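Local coordinates for protein peptidase M3B, oligoendopeptidase F (Enterococcus faecium, PDB 2QR4) that probably hydrolyses oligopeptides as a metal-dependent endopeptidase of the M3 family, a largely helical enzyme found here as two subunits, at residues Y70-L73 with Y74-S78; Y56-L59 with K60-D64; P261-H264 with R265-L269. All blocks are in the same frame, centred on the assembly; numbering follows the deposited sequence. Where two conformers were deposited one is given.

Contact 1 of 3, residues Y70-L73 with Y74-S78; sequences YQAL and YARAS
Ala72 and Arg76 meet one turn apart on helix 68-87, through backbone and side chain alike. Four main-chain hydrogen bonds run up this stretch in the i to i+4 pattern of an alpha helix: Arg76 N gives its hydrogen to Ala72 O (2.9 Å), and Tyr74 N, Ala75 N and Ala77 N do the same for Tyr70 O, Gln71 O and Leu73 O. Ser78 OG adds a side-chain hydrogen bond, 3.0 Å, to Tyr74 O. Ser78 N binds the same oxygen from the opposite face of the carbonyl, so two donors grip it. Gln71 NE2 bonds to Thr65 O of its own chain and to Asn209 OD1 of the second subunit. Tyr74, its CG anti to the backbone N (chi1 177°), sends its hydroxyl to Asp151.

Within this mostly helical chain, the helix packs against both helix 4-18 and helix 33-63. Leu73 and Ala77 each touch Phe8 and Ala57, the branched residue reaching out while the small one lets the neighbours come close.

Van der Waals contact follows the Arg76 chain. Its CG lies 3.3 Å from Ala72 O, and the extended chain carries NH2 to 4.3 Å from Ala72 CB. Pro458 of the second subunit rests on Ala72, Ala75 and Arg76, where two methyl side chains suit a close interface.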
loop_
_atom_site.group_PDB
_atom_site.type_symbol
_atom_site.label_atom_id
_atom_site.label_comp_id
_atom_site.label_asym_id
_atom_site.label_seq_id
_atom_site.Cartn_x
_atom_site.Cartn_y
_atom_site.Cartn_z
ATOM N N TYR A 70 6.790 -16.082 -9.911
ATOM C CA TYR A 70 5.375 -15.937 -9.559
ATOM C C TYR A 70 5.024 -14.472 -9.370
ATOM O O TYR A 70 3.973 -14.027 -9.831
ATOM C CB TYR A 70 4.988 -16.728 -8.305
ATOM C CG TYR A 70 5.149 -18.237 -8.402
ATOM C CD1 TYR A 70 5.215 -18.885 -9.632
ATOM C CD2 TYR A 70 5.203 -19.016 -7.251
ATOM C CE1 TYR A 70 5.361 -20.270 -9.705
ATOM C CE2 TYR A 70 5.342 -20.386 -7.311
ATOM C CZ TYR A 70 5.419 -21.010 -8.534
ATOM O OH TYR A 70 5.565 -22.383 -8.568
ATOM N N GLN A 71 5.902 -13.722 -8.701
ATOM C CA GLN A 71 5.692 -12.282 -8.537
ATOM C C GLN A 71 5.457 -11.630 -9.908
ATOM O O GLN A 71 4.516 -10.849 -10.089
ATOM C CB GLN A 71 6.904 -11.636 -7.878
ATOM C CG GLN A 71 7.150 -12.042 -6.442
ATOM C CD GLN A 71 8.472 -11.507 -5.927
ATOM O OE1 GLN A 71 9.277 -10.979 -6.697
ATOM N NE2 GLN A 71 8.713 -11.650 -4.623
ATOM N N ALA A 72 6.314 -11.980 -10.868
ATOM C CA ALA A 72 6.266 -11.434 -12.225
ATOM C C ALA A 72 4.980 -11.791 -12.949
ATOM O O ALA A 72 4.373 -10.944 -13.609
ATOM C CB ALA A 72 7.456 -11.921 -13.030
ATOM N N LEU A 73 4.571 -13.051 -12.821
ATOM C CA LEU A 73 3.367 -13.549 -13.475
ATOM C C LEU A 73 2.153 -12.800 -12.935
ATOM O O LEU A 73 1.308 -12.324 -13.699
ATOM C CB LEU A 73 3.229 -15.043 -13.222
ATOM C CG LEU A 73 2.762 -15.960 -14.347
ATOM C CD1 LEU A 73 1.251 -15.924 -14.484
ATOM C CD2 LEU A 73 3.435 -15.582 -15.647
ATOM N N TYR A 74 2.098 -12.661 -11.613
ATOM C CA TYR A 74 0.983 -11.998 -10.948
ATOM C C TYR A 74 0.899 -10.509 -11.323
ATOM O O TYR A 74 -0.179 -9.977 -11.568
ATOM C CB TYR A 74 1.082 -12.195 -9.430
ATOM C CG TYR A 74 0.013 -11.481 -8.636
ATOM C CD1 TYR A 74 -1.335 -11.611 -8.965
ATOM C CD2 TYR A 74 0.348 -10.691 -7.539
ATOM C CE1 TYR A 74 -2.318 -10.946 -8.244
ATOM C CE2 TYR A 74 -0.629 -10.027 -6.809
ATOM C CZ TYR A 74 -1.956 -10.156 -7.164
ATOM O OH TYR A 74 -2.920 -9.508 -6.433
ATOM N N ALA A 75 2.043 -9.847 -11.382
ATOM C CA ALA A 75 2.096 -8.467 -11.840
ATOM C C ALA A 75 1.608 -8.338 -13.288
ATOM O O ALA A 75 0.772 -7.499 -13.585
ATOM C CB ALA A 75 3.519 -7.932 -11.702
ATOM N N ARG A 76 2.106 -9.177 -14.194
ATOM C CA ARG A 76 1.642 -9.095 -15.581
ATOM C C ARG A 76 0.137 -9.335 -15.658
ATOM O O ARG A 76 -0.562 -8.668 -16.420
ATOM C CB ARG A 76 2.413 -10.055 -16.507
ATOM C CG ARG A 76 3.877 -9.680 -16.670
ATOM C CD ARG A 76 4.597 -10.488 -17.739
ATOM N NE ARG A 76 5.688 -9.708 -18.343
ATOM C CZ ARG A 76 6.989 -9.843 -18.059
ATOM N NH1 ARG A 76 7.878 -9.069 -18.677
ATOM N NH2 ARG A 76 7.412 -10.744 -17.167
ATOM N N ALA A 77 -0.375 -10.250 -14.839
ATOM C CA ALA A 77 -1.808 -10.561 -14.864
ATOM C C ALA A 77 -2.648 -9.452 -14.260
ATOM O O ALA A 77 -3.778 -9.223 -14.698
ATOM C CB ALA A 77 -2.106 -11.906 -14.186
ATOM N N SER A 78 -2.101 -8.748 -13.270
ATOM C CA SER A 78 -2.815 -7.595 -12.711
ATOM C C SER A 78 -2.933 -6.467 -13.720
ATOM O O SER A 78 -4.008 -5.891 -13.867
ATOM C CB SER A 78 -2.189 -7.094 -11.409
ATOM O OG SER A 78 -2.250 -8.118 -10.431
#

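Contact 2 of 3, residues Y56-L59 with K60-D64; sequences YAHL and KNDQD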
loop_
_atom_site.group_PDB
_atom_site.type_symbol
_atom_site.label_atom_id
_atom_site.label_comp_id
_atom_site.label_asym_id
_atom_site.label_seq_id
_atom_site.Cartn_x
_atom_site.Cartn_y
_atom_site.Cartn_z
ATOM N N TYR A 56 -5.848 -17.251 -11.223
ATOM C CA TYR A 56 -4.805 -18.267 -11.261
ATOM C C TYR A 56 -3.439 -17.742 -10.832
ATOM O O TYR A 56 -2.734 -18.382 -10.046
ATOM C CB TYR A 56 -4.679 -18.867 -12.656
ATOM C CG TYR A 56 -3.533 -19.846 -12.768
ATOM C CD1 TYR A 56 -3.525 -21.021 -12.015
ATOM C CD2 TYR A 56 -2.453 -19.599 -13.614
ATOM C CE1 TYR A 56 -2.478 -21.931 -12.108
ATOM C CE2 TYR A 56 -1.400 -20.508 -13.722
ATOM C CZ TYR A 56 -1.419 -21.671 -12.963
ATOM O OH TYR A 56 -0.384 -22.580 -13.049
ATOM N N ALA A 57 -3.056 -16.590 -11.369
ATOM C CA ALA A 57 -1.755 -16.024 -11.064
ATOM C C ALA A 57 -1.692 -15.583 -9.602
ATOM O O ALA A 57 -0.655 -15.700 -8.953
ATOM C CB ALA A 57 -1.467 -14.863 -11.979
ATOM N N HIS A 58 -2.814 -15.081 -9.099
ATOM C CA HIS A 58 -2.909 -14.636 -7.723
ATOM C C HIS A 58 -2.694 -15.847 -6.828
ATOM O O HIS A 58 -1.912 -15.798 -5.878
ATOM C CB HIS A 58 -4.279 -14.012 -7.482
ATOM C CG HIS A 58 -4.430 -13.341 -6.157
ATOM N ND1 HIS A 58 -4.640 -11.983 -6.034
ATOM C CD2 HIS A 58 -4.431 -13.837 -4.899
ATOM C CE1 HIS A 58 -4.749 -11.671 -4.755
ATOM N NE2 HIS A 58 -4.631 -12.780 -4.047
ATOM N N LEU A 59 -3.361 -16.951 -7.153
ATOM C CA LEU A 59 -3.207 -18.166 -6.360
ATOM C C LEU A 59 -1.752 -18.599 -6.285
ATOM O O LEU A 59 -1.213 -18.817 -5.204
ATOM C CB LEU A 59 -4.081 -19.304 -6.898
ATOM C CG LEU A 59 -5.366 -19.538 -6.094
ATOM C CD1 LEU A 59 -6.189 -18.248 -5.974
ATOM C CD2 LEU A 59 -6.201 -20.675 -6.687
ATOM N N LYS A 60 -1.120 -18.721 -7.445
ATOM C CA LYS A 60 0.272 -19.107 -7.503
ATOM C C LYS A 60 1.170 -18.155 -6.693
ATOM O O LYS A 60 2.087 -18.594 -6.002
ATOM C CB LYS A 60 0.724 -19.215 -8.956
ATOM C CG LYS A 60 0.486 -20.584 -9.552
ATOM C CD LYS A 60 1.587 -20.941 -10.545
ATOM C CE LYS A 60 1.605 -22.442 -10.846
ATOM N NZ LYS A 60 1.969 -23.278 -9.661
ATOM N N ASN A 61 0.893 -16.858 -6.768
ATOM C CA ASN A 61 1.621 -15.883 -5.974
ATOM C C ASN A 61 1.489 -16.192 -4.486
ATOM O O ASN A 61 2.488 -16.283 -3.770
ATOM C CB ASN A 61 1.100 -14.478 -6.255
ATOM C CG ASN A 61 1.958 -13.397 -5.621
ATOM O OD1 ASN A 61 1.454 -12.479 -4.972
ATOM N ND2 ASN A 61 3.260 -13.492 -5.823
ATOM N N ASP A 62 0.251 -16.368 -4.028
ATOM C CA ASP A 62 -0.022 -16.661 -2.620
ATOM C C ASP A 62 0.676 -17.930 -2.138
ATOM O O ASP A 62 1.074 -18.021 -0.974
ATOM C CB ASP A 62 -1.529 -16.743 -2.359
ATOM C CG ASP A 62 -2.181 -15.372 -2.269
ATOM O OD1 ASP A 62 -1.481 -14.361 -2.481
ATOM O OD2 ASP A 62 -3.393 -15.304 -1.983
ATOM N N GLN A 63 0.848 -18.909 -3.016
ATOM C CA GLN A 63 1.500 -20.142 -2.593
ATOM C C GLN A 63 3.016 -20.008 -2.369
ATOM O O GLN A 63 3.569 -20.656 -1.478
ATOM C CB GLN A 63 1.159 -21.307 -3.529
ATOM C CG GLN A 63 0.008 -22.192 -3.027
ATOM C CD GLN A 63 -1.369 -21.711 -3.474
ATOM O OE1 GLN A 63 -2.004 -22.333 -4.322
ATOM N NE2 GLN A 63 -1.834 -20.604 -2.900
ATOM N N ASP A 64 3.691 -19.175 -3.158
ATOM C CA ASP A 64 5.102 -18.874 -2.882
ATOM C C ASP A 64 5.412 -17.411 -3.226
ATOM O O ASP A 64 5.934 -17.114 -4.300
ATOM C CB ASP A 64 6.012 -19.828 -3.655
ATOM C CG ASP A 64 7.480 -19.669 -3.302
ATOM O OD1 ASP A 64 7.828 -18.788 -2.482
ATOM O OD2 ASP A 64 8.297 -20.436 -3.858
#
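His58 turns the edge of its imidazole to Asp62, one turn later on helix 33-63. Asp62 OD2 lies near the ring plane, 3.4 Å from His58 CD2, and the carboxylate is turned 73° from the ring. The two first torsions differ: in His58 CG stands anti to the backbone N (chi1 -172°), whereas in Asp62 it stands anti to the carbonyl carbon (chi1 -78°), which swings the carboxylate back toward the preceding turn. An acid so near the imidazole would tend to stabilise a protonated ring.

Elsewhere on the helix, Tyr56 and Lys60 run side by side and point the same way. Tyr56 shares the first torsion of His58, and the lysine, bent at chi2 and chi4, lays CD 3.9 Å from Tyr56 CZ. Their closest approach, Tyr56 OH to Lys60 CE, is a tight 3.0 Å. A long chain suits this place, since its methylenes can line the ring while NZ passes the hydroxyl.

Both pairs are i to i+4 neighbours in the last turns of an alpha helix, whose regular bonds include Asp62 N to His58 O at 2.9 Å. Beyond them the helix ends: Asp64 is the first residue to leave helical torsions, and both Gln63 N and Asp64 N make weak bonds to Lys60 O. The small residue Ala57 and the buried Asn61 face helix 68-87, Ala57 against Leu73 and Ala77, Asn61 against Tyr74.

Contact 3 of 3, residues P261-H264 with R265-L269; sequences PLLH and RYMEL
Leu263 and Met267 make the apolar contact of this helical stretch, Leu263 CD2 lying 3.9 Å from Met267 CG and 4.1 Å from Met267 CE. Their chains slant across each other. Met267 is a selenomethionine whose chain bends at both chi2 (-61°) and chi3 (90°), and the second bend brings the terminal methyl back to the leucine. Flexible and unbranched, it can fit its shape to a buried place among Leu284, Ala479, Val480 and Tyr476. Leu263 also reaches Phe437.

The main-chain bonds follow the alpha-helical pattern. Met267 N donates to Leu263 O at 2.8 Å, and Glu268 N lies in the carbonyl plane of His264 O at 3.0 Å. Arg265 N and Tyr266 N bind Pro261 O and Leu262 O likewise. Pro261 suits the start of helix 260-274, because a first-turn nitrogen has no earlier carbonyl to serve and the missing N-H costs nothing.

Polar side chains work outward from the stretch. The His264 ring has Pro261 N over one face, toward its rim, and passes its NE2 hydrogen to Lys474 O. Arg265, bent at chi2 and chi3, reaches helix 557-579, where NH1 forms a salt bridge with Glu574 and NH2 a hydrogen bond with Asn571; a guanidinium has donors enough for both.

Helix 260-274 thus sits among helices 418-454, 461-476 and 557-579, with apolar residues facing in and Arg265 linking it to helix 557-579, as in an amphipathic helix of the mainly helical M3 peptidase fold.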
loop_
_atom_site.group_PDB
_atom_site.type_symbol
_atom_site.label_atom_id
_atom_site.label_comp_id
_atom_site.label_asym_id
_atom_site.label_seq_id
_atom_site.Cartn_x
_atom_site.Cartn_y
_atom_site.Cartn_z
ATOM N N PRO A 261 -21.618 -15.540 27.467
ATOM C CA PRO A 261 -21.443 -16.365 28.673
ATOM C C PRO A 261 -21.268 -17.869 28.382
ATOM O O PRO A 261 -20.611 -18.557 29.161
ATOM C CB PRO A 261 -22.734 -16.104 29.484
ATOM C CG PRO A 261 -23.183 -14.717 29.035
ATOM C CD PRO A 261 -22.824 -14.689 27.533
ATOM N N LEU A 262 -21.850 -18.383 27.297
ATOM C CA LEU A 262 -21.613 -19.789 26.930
ATOM C C LEU A 262 -20.133 -20.095 26.623
ATOM O O LEU A 262 -19.608 -21.091 27.110
ATOM C CB LEU A 262 -22.474 -20.206 25.755
ATOM C CG LEU A 262 -23.966 -20.253 26.055
ATOM C CD1 LEU A 262 -24.728 -20.584 24.773
ATOM C CD2 LEU A 262 -24.239 -21.258 27.146
ATOM N N LEU A 263 -19.474 -19.237 25.834
ATOM C CA LEU A 263 -18.027 -19.325 25.600
ATOM C C LEU A 263 -17.267 -19.208 26.920
ATOM O O LEU A 263 -16.337 -19.979 27.181
ATOM C CB LEU A 263 -17.547 -18.195 24.679
ATOM C CG LEU A 263 -16.424 -18.410 23.641
ATOM C CD1 LEU A 263 -15.627 -17.132 23.392
ATOM C CD2 LEU A 263 -15.481 -19.530 23.975
ATOM N N HIS A 264 -17.649 -18.223 27.736
ATOM C CA HIS A 264 -17.011 -18.010 29.025
ATOM C C HIS A 264 -17.001 -19.310 29.801
ATOM O O HIS A 264 -15.958 -19.731 30.309
ATOM C CB HIS A 264 -17.722 -16.912 29.833
ATOM C CG HIS A 264 -17.617 -15.550 29.219
ATOM N ND1 HIS A 264 -18.287 -14.454 29.719
ATOM C CD2 HIS A 264 -16.951 -15.115 28.123
ATOM C CE1 HIS A 264 -18.022 -13.399 28.969
ATOM N NE2 HIS A 264 -17.210 -13.772 27.996
ATOM N N ARG A 265 -18.164 -19.952 29.859
ATOM C CA ARG A 265 -18.324 -21.239 30.524
ATOM C C ARG A 265 -17.445 -22.336 29.922
ATOM O O ARG A 265 -16.858 -23.130 30.657
ATOM C CB ARG A 265 -19.775 -21.692 30.440
ATOM C CG ARG A 265 -20.570 -21.505 31.688
ATOM C CD ARG A 265 -21.235 -22.829 32.044
ATOM N NE ARG A 265 -22.534 -22.992 31.413
ATOM C CZ ARG A 265 -23.204 -24.134 31.417
ATOM N NH1 ARG A 265 -22.677 -25.202 31.992
ATOM N NH2 ARG A 265 -24.386 -24.218 30.832
ATOM N N TYR A 266 -17.378 -22.389 28.591
ATOM C CA TYR A 266 -16.561 -23.396 27.912
ATOM C C TYR A 266 -15.083 -23.196 28.260
ATOM O O TYR A 266 -14.330 -24.158 28.420
ATOM C CB TYR A 266 -16.788 -23.331 26.400
ATOM C CG TYR A 266 -16.081 -24.406 25.613
ATOM C CD1 TYR A 266 -15.988 -25.697 26.099
ATOM C CD2 TYR A 266 -15.534 -24.136 24.368
ATOM C CE1 TYR A 266 -15.356 -26.685 25.389
ATOM C CE2 TYR A 266 -14.898 -25.121 23.645
ATOM C CZ TYR A 266 -14.812 -26.399 24.163
ATOM O OH TYR A 266 -14.200 -27.410 23.448
HETATM N N MSE A 267 -14.686 -21.938 28.421
HETATM C CA MSE A 267 -13.318 -21.612 28.817
HETATM C C MSE A 267 -13.021 -22.028 30.273
HETATM O O MSE A 267 -11.952 -22.567 30.553
HETATM C CB MSE A 267 -13.029 -20.133 28.570
HETATM C CG MSE A 267 -13.081 -19.752 27.087
HETATM SE SE MSE A 267 -11.765 -20.678 25.925
HETATM C CE MSE A 267 -12.790 -22.255 25.389
ATOM N N GLU A 268 -13.972 -21.832 31.186
ATOM C CA GLU A 268 -13.821 -22.367 32.539
ATOM C C GLU A 268 -13.579 -23.872 32.493
ATOM O O GLU A 268 -12.727 -24.402 33.221
ATOM C CB GLU A 268 -15.044 -22.070 33.425
ATOM C CG GLU A 268 -15.381 -20.578 33.570
ATOM C CD GLU A 268 -14.469 -19.808 34.558
ATOM O OE1 GLU A 268 -13.555 -20.401 35.197
ATOM O OE2 GLU A 268 -14.683 -18.582 34.689
ATOM N N LEU A 269 -14.325 -24.562 31.635
ATOM C CA LEU A 269 -14.213 -26.019 31.566
ATOM C C LEU A 269 -12.831 -26.401 31.065
ATOM O O LEU A 269 -12.167 -27.265 31.638
ATOM C CB LEU A 269 -15.295 -26.614 30.672
ATOM C CG LEU A 269 -15.187 -28.108 30.426
ATOM C CD1 LEU A 269 -15.229 -28.850 31.746
ATOM C CD2 LEU A 269 -16.327 -28.532 29.519
#

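Contacts 1 and 2 are neighbours, their centres 9 Å apart, on two consecutive helices that pack together: the rings of Tyr74 and His58 meet with planes at about 80°, and Tyr70 lies against the end of helix 33-63. Contact 3 is remote, on the opposite side of the chain's centre, about 47 Å from contact 1 between centres. Contact 2 is the most exposed, with a His-Asp pair and a lysine chain lying along a tyrosine, close to a helix end. Contact 1 mixes alanines with long polar chains and borders the second subunit, which touches neither other contact. Contact 3 has three buried residues and one apolar pair, Leu263 with Met267, while Arg265 bridges to helix 557-579.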